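Local coordinates for TRAP dicarboxylate transporter, DctP subunit (Anaerococcus prevoti, PDB 4N91), which binds D-glucuronate as the solute-binding subunit of a TRAP transporter, probably handing such sugar acids on to the membrane permease, at residues 167-171 and 172-176; 156-160 and 161-165. All blocks are in the same frame, centred on the assembly; numbering follows the deposited sequence.

Interaction 2 (156-160 with 161-165) comes first along the chain, and interaction 1 (167-171 with 172-176) follows on the same connection from strand 154-158 to strand 173-176. Their centres lie 9 Å apart, and they touch: L169 CD1 is 3.7 Å from F156 CE2, and K161 NZ lies 3.5 Å from L172 CD2. The first strand belongs to a mixed four-stranded sheet, the second pairs in parallel with strand 192-195. Both strands carry an arginine of the sugar pocket, R154 and R175, so the folded connection joins two strands whose arginine side chains converge on the bound glucuronate.

Interaction 1: residues 167-171 and 172-176; sequences EDLSG and LKIRV. With BDP (beta-D-glucopyranuronic acid), chain C.
L169 and L172 are the ends of a type II beta turn, a local contact that turns the chain into strand 173-176, whose R175 grips the bound sugar acid. The turn is closed by the hydrogen bond from L172 N to L169 O, 3.1 Å long with an N-H...O angle of 157°. G171, with a positive phi of 78°, occupies the third position, where a type II turn favours glycine.

The L172 side chain folds back over the turn. CB already lies 3.5 Å from L169 O; with CG beside the backbone N and anti to the carbonyl carbon (chi1 -59°), the torsion then carries CD1 back to D168 O, 3.4 Å away. The leucine tips add a looser touch, L169 CD2 to L172 CD1 at 4.3 Å. That same L169 CD2 meets I174 CD1 at 4.2 Å, the two side chains crossing at about a right angle. An alanine here would keep the turn's backbone bond and CB, but would probably open a gap beside the D168 carbonyl and leave L169 CD2 without its leucine neighbour.

Further along the strand, R175 turns its guanidinium edge to the beta-D-glucuronate carboxylate in a two-pronged grip: NH1 to O6B at 2.7 Å and NH2 to O6A at 2.9 Å, both nearly straight. R154, Q77, N38 and N215 also bond the sugar, and M196 O takes a further bond from R175 NH2.

S191 OG also bonds L169 O, and L189 packs on L169. The strand pairs with 192-195, while M186 of helix 180-188 touches I174 and V176.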
loop_
_atom_site.group_PDB
_atom_site.type_symbol
_atom_site.label_atom_id
_atom_site.label_comp_id
_atom_site.label_asym_id
_atom_site.label_seq_id
_atom_site.Cartn_x
_atom_site.Cartn_y
_atom_site.Cartn_z
ATOM N N GLU A 167 1.875 24.819 3.146
ATOM C CA GLU A 167 0.845 25.863 3.111
ATOM C C GLU A 167 -0.059 25.815 1.858
ATOM O O GLU A 167 -1.200 26.269 1.909
ATOM C CB GLU A 167 1.459 27.267 3.295
ATOM C CG GLU A 167 2.414 27.679 2.209
ATOM C CD GLU A 167 3.081 29.021 2.502
ATOM O OE1 GLU A 167 2.393 30.056 2.411
ATOM O OE2 GLU A 167 4.288 29.034 2.830
ATOM N N ASP A 168 0.436 25.262 0.750
ATOM C CA ASP A 168 -0.353 25.146 -0.476
ATOM C C ASP A 168 -1.526 24.150 -0.340
ATOM O O ASP A 168 -2.457 24.150 -1.164
ATOM C CB ASP A 168 0.556 24.732 -1.633
ATOM C CG ASP A 168 1.659 25.745 -1.897
ATOM O OD1 ASP A 168 1.386 26.955 -1.720
ATOM O OD2 ASP A 168 2.790 25.347 -2.265
ATOM N N LEU A 169 -1.489 23.333 0.705
ATOM C CA LEU A 169 -2.563 22.367 0.984
ATOM C C LEU A 169 -3.671 22.973 1.831
ATOM O O LEU A 169 -4.714 22.356 2.041
ATOM C CB LEU A 169 -1.985 21.138 1.694
ATOM C CG LEU A 169 -1.019 20.308 0.837
ATOM C CD1 LEU A 169 -0.282 19.320 1.714
ATOM C CD2 LEU A 169 -1.740 19.603 -0.311
ATOM N N SER A 170 -3.438 24.184 2.328
ATOM C CA SER A 170 -4.414 24.861 3.166
ATOM C C SER A 170 -5.703 25.166 2.405
ATOM O O SER A 170 -5.678 25.728 1.313
ATOM C CB SER A 170 -3.816 26.167 3.704
ATOM O OG SER A 170 -4.794 26.900 4.415
ATOM N N GLY A 171 -6.831 24.776 2.980
ATOM C CA GLY A 171 -8.118 25.001 2.343
ATOM C C GLY A 171 -8.446 24.015 1.227
ATOM O O GLY A 171 -9.466 24.163 0.535
ATOM N N LEU A 172 -7.577 23.030 1.017
ATOM C CA LEU A 172 -7.878 21.960 0.054
ATOM C C LEU A 172 -8.436 20.745 0.787
ATOM O O LEU A 172 -8.159 20.519 1.981
ATOM C CB LEU A 172 -6.630 21.517 -0.712
ATOM C CG LEU A 172 -5.889 22.577 -1.538
ATOM C CD1 LEU A 172 -4.789 21.912 -2.347
ATOM C CD2 LEU A 172 -6.843 23.338 -2.420
ATOM N N LYS A 173 -9.202 19.947 0.060
ATOM C CA LYS A 173 -9.685 18.664 0.537
ATOM C C LYS A 173 -8.919 17.610 -0.250
ATOM O O LYS A 173 -9.022 17.548 -1.485
ATOM C CB LYS A 173 -11.173 18.505 0.216
ATOM C CG LYS A 173 -12.066 19.501 0.950
ATOM C CD LYS A 173 -13.527 19.204 0.672
ATOM C CE LYS A 173 -14.441 20.303 1.189
ATOM N NZ LYS A 173 -15.874 19.875 1.110
ATOM N N ILE A 174 -8.125 16.809 0.457
ATOM C CA ILE A 174 -7.243 15.845 -0.182
ATOM C C ILE A 174 -7.705 14.459 0.189
ATOM O O ILE A 174 -7.873 14.167 1.372
ATOM C CB ILE A 174 -5.791 16.026 0.291
ATOM C CG1 ILE A 174 -5.303 17.434 -0.062
ATOM C CG2 ILE A 174 -4.905 14.945 -0.271
ATOM C CD1 ILE A 174 -5.239 17.737 -1.557
ATOM N N ARG A 175 -7.909 13.599 -0.801
ATOM C CA ARG A 175 -8.311 12.220 -0.514
ATOM C C ARG A 175 -7.149 11.466 0.118
ATOM O O ARG A 175 -5.979 11.615 -0.300
ATOM C CB ARG A 175 -8.776 11.493 -1.777
ATOM C CG ARG A 175 -9.180 10.054 -1.539
ATOM C CD ARG A 175 -8.030 9.061 -1.736
ATOM N NE ARG A 175 -8.413 7.695 -1.438
ATOM C CZ ARG A 175 -7.611 6.654 -1.619
ATOM N NH1 ARG A 175 -6.387 6.852 -2.097
ATOM N NH2 ARG A 175 -8.030 5.431 -1.326
ATOM N N VAL A 176 -7.483 10.667 1.128
ATOM C CA VAL A 176 -6.556 9.715 1.714
ATOM C C VAL A 176 -7.283 8.372 1.834
ATOM O O VAL A 176 -8.479 8.273 1.580
ATOM C CB VAL A 176 -6.047 10.164 3.085
ATOM C CG1 VAL A 176 -5.241 11.455 2.919
ATOM C CG2 VAL A 176 -7.200 10.371 4.041
HETATM C C1 BDP C . -2.105 2.196 -4.084
HETATM C C2 BDP C . -2.006 0.956 -3.320
HETATM C C3 BDP C . -3.370 0.370 -3.097
HETATM C C4 BDP C . -4.218 1.284 -2.396
HETATM C C5 BDP C . -4.273 2.565 -3.133
HETATM C C6 BDP C . -5.050 3.653 -2.348
HETATM O O2 BDP C . -1.381 0.042 -4.306
HETATM O O3 BDP C . -3.257 -0.893 -2.364
HETATM O O4 BDP C . -5.447 0.821 -2.155
HETATM O O5 BDP C . -2.922 3.104 -3.344
HETATM O O6A BDP C . -6.216 3.344 -2.022
HETATM O O1 BDP C . -0.804 2.832 -4.013
HETATM O O6B BDP C . -4.577 4.811 -2.290
#

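Interaction 2: residues 156-160 and 161-165; sequences FYTKD and KPVNS
T158, the last residue of strand 154-158, reaches across the following loop to K161 and V163, and its short side chain makes the direct hydrogen bond of this contact and an apolar touch. CB itself sits 3.5 Å from K161 O. From there the side chain forks. With chi1 at 52°, OG1 lies between the backbone N and the carbonyl carbon, which turns it to the returning chain; it donates to K161 O over 2.7 Å. The hydroxyl approaches from 41° out of the carbonyl plane, at a C=O...O angle of 137°, hence from above and not along a lone pair.

OG1 also accepts: a water gives it a hydrogen bond at 3.0 Å, and the same water accepts from V163 N, again at 3.0 Å. The hydroxyl thus has one bond of each kind, and direct and bridged links tie the strand end to two successive points of the loop, on either side of P162. The other branch, CG2, is apolar and meets V163 CG2 at 3.7 Å; the two side chains cross at about a right angle, and both residues are buried.

At the exposed bend the polar groups are held less closely. K159 NZ and D160 OD1 form a weak salt bridge of 3.4 Å between sequence neighbours. K161 NZ remains 4.8 Å from D160 OD2, a separation at which any attraction is probably weak, and the charged atoms do not touch.

The contact lies at the end of a central strand: 154-158 runs antiparallel to both 212-215 and 231-238, with T158 bonded through its backbone to Y231. Beyond the bend, V163 O accepts from S233 OG of strand 231-238, and P162 and N164 rest against I296 of strand 294-296.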
loop_
_atom_site.group_PDB
_atom_site.type_symbol
_atom_site.label_atom_id
_atom_site.label_comp_id
_atom_site.label_asym_id
_atom_site.label_seq_id
_atom_site.Cartn_x
_atom_site.Cartn_y
_atom_site.Cartn_z
ATOM N N PHE A 156 1.796 14.144 -3.162
ATOM C CA PHE A 156 0.580 14.898 -3.477
ATOM C C PHE A 156 0.423 15.201 -4.958
ATOM O O PHE A 156 1.382 15.570 -5.648
ATOM C CB PHE A 156 0.565 16.202 -2.674
ATOM C CG PHE A 156 0.403 15.979 -1.201
ATOM C CD1 PHE A 156 -0.774 15.486 -0.705
ATOM C CD2 PHE A 156 1.445 16.244 -0.310
ATOM C CE1 PHE A 156 -0.920 15.234 0.652
ATOM C CE2 PHE A 156 1.295 16.006 1.026
ATOM C CZ PHE A 156 0.123 15.495 1.513
ATOM N N TYR A 157 -0.806 15.105 -5.437
ATOM C CA TYR A 157 -1.141 15.642 -6.754
ATOM C C TYR A 157 -2.475 16.364 -6.652
ATOM O O TYR A 157 -3.363 15.996 -5.884
ATOM C CB TYR A 157 -1.170 14.569 -7.843
ATOM C CG TYR A 157 -1.949 13.290 -7.552
ATOM C CD1 TYR A 157 -1.343 12.217 -6.914
ATOM C CD2 TYR A 157 -3.280 13.148 -7.941
ATOM C CE1 TYR A 157 -2.027 11.033 -6.684
ATOM C CE2 TYR A 157 -3.976 11.986 -7.702
ATOM C CZ TYR A 157 -3.341 10.921 -7.081
ATOM O OH TYR A 157 -4.008 9.735 -6.856
ATOM N N THR A 158 -2.588 17.437 -7.426
ATOM C CA THR A 158 -3.710 18.322 -7.334
ATOM C C THR A 158 -4.142 18.796 -8.722
ATOM O O THR A 158 -3.397 18.707 -9.691
ATOM C CB THR A 158 -3.315 19.554 -6.515
ATOM O OG1 THR A 158 -2.110 20.088 -7.074
ATOM C CG2 THR A 158 -3.058 19.204 -5.045
ATOM N N LYS A 159 -5.365 19.308 -8.783
ATOM C CA LYS A 159 -5.954 19.809 -10.015
ATOM C C LYS A 159 -5.600 21.248 -10.338
ATOM O O LYS A 159 -5.179 21.548 -11.461
ATOM C CB LYS A 159 -7.484 19.673 -9.905
ATOM C CG LYS A 159 -8.240 20.185 -11.118
ATOM C CD LYS A 159 -9.696 19.753 -11.039
ATOM C CE LYS A 159 -10.467 20.123 -12.292
ATOM N NZ LYS A 159 -10.480 21.587 -12.457
ATOM N N ASP A 160 -5.830 22.142 -9.387
ATOM C CA ASP A 160 -5.859 23.578 -9.684
ATOM C C ASP A 160 -4.609 24.314 -9.325
ATOM O O ASP A 160 -4.238 25.252 -10.021
ATOM C CB ASP A 160 -7.027 24.249 -8.965
ATOM C CG ASP A 160 -8.371 23.911 -9.601
ATOM O OD1 ASP A 160 -8.398 23.644 -10.826
ATOM O OD2 ASP A 160 -9.385 23.902 -8.872
ATOM N N LYS A 161 -3.987 23.953 -8.216
ATOM C CA LYS A 161 -2.811 24.688 -7.790
ATOM C C LYS A 161 -1.693 23.747 -7.420
ATOM O O LYS A 161 -1.905 22.755 -6.722
ATOM C CB LYS A 161 -3.124 25.583 -6.600
ATOM C CG LYS A 161 -4.121 26.691 -6.909
ATOM C CD LYS A 161 -5.082 26.872 -5.753
ATOM C CE LYS A 161 -5.697 25.531 -5.361
ATOM N NZ LYS A 161 -7.137 25.641 -5.037
ATOM N N PRO A 162 -0.484 24.072 -7.870
ATOM C CA PRO A 162 0.652 23.228 -7.536
ATOM C C PRO A 162 0.999 23.276 -6.054
ATOM O O PRO A 162 0.847 24.309 -5.403
ATOM C CB PRO A 162 1.789 23.829 -8.382
ATOM C CG PRO A 162 1.379 25.220 -8.643
ATOM C CD PRO A 162 -0.096 25.185 -8.769
ATOM N N VAL A 163 1.488 22.163 -5.538
ATOM C CA VAL A 163 1.957 22.094 -4.154
ATOM C C VAL A 163 3.476 22.219 -4.119
ATOM O O VAL A 163 4.209 21.375 -4.658
ATOM C CB VAL A 163 1.491 20.780 -3.497
ATOM C CG1 VAL A 163 2.018 20.686 -2.070
ATOM C CG2 VAL A 163 -0.035 20.696 -3.545
ATOM N N ASN A 164 3.941 23.305 -3.521
ATOM C CA ASN A 164 5.369 23.526 -3.302
ATOM C C ASN A 164 5.806 23.383 -1.834
ATOM O O ASN A 164 6.980 23.116 -1.550
ATOM C CB ASN A 164 5.737 24.902 -3.805
ATOM C CG ASN A 164 5.521 25.036 -5.293
ATOM O OD1 ASN A 164 4.634 25.774 -5.756
ATOM N ND2 ASN A 164 6.311 24.307 -6.050
ATOM N N SER A 165 4.857 23.587 -0.927
ATOM C CA SER A 165 5.099 23.444 0.505
ATOM C C SER A 165 3.765 23.152 1.176
ATOM O O SER A 165 2.709 23.267 0.560
ATOM C CB SER A 165 5.719 24.707 1.084
ATOM O OG SER A 165 4.768 25.750 1.094
HETATM O O HOH W 1 0.844 19.450 -6.675
#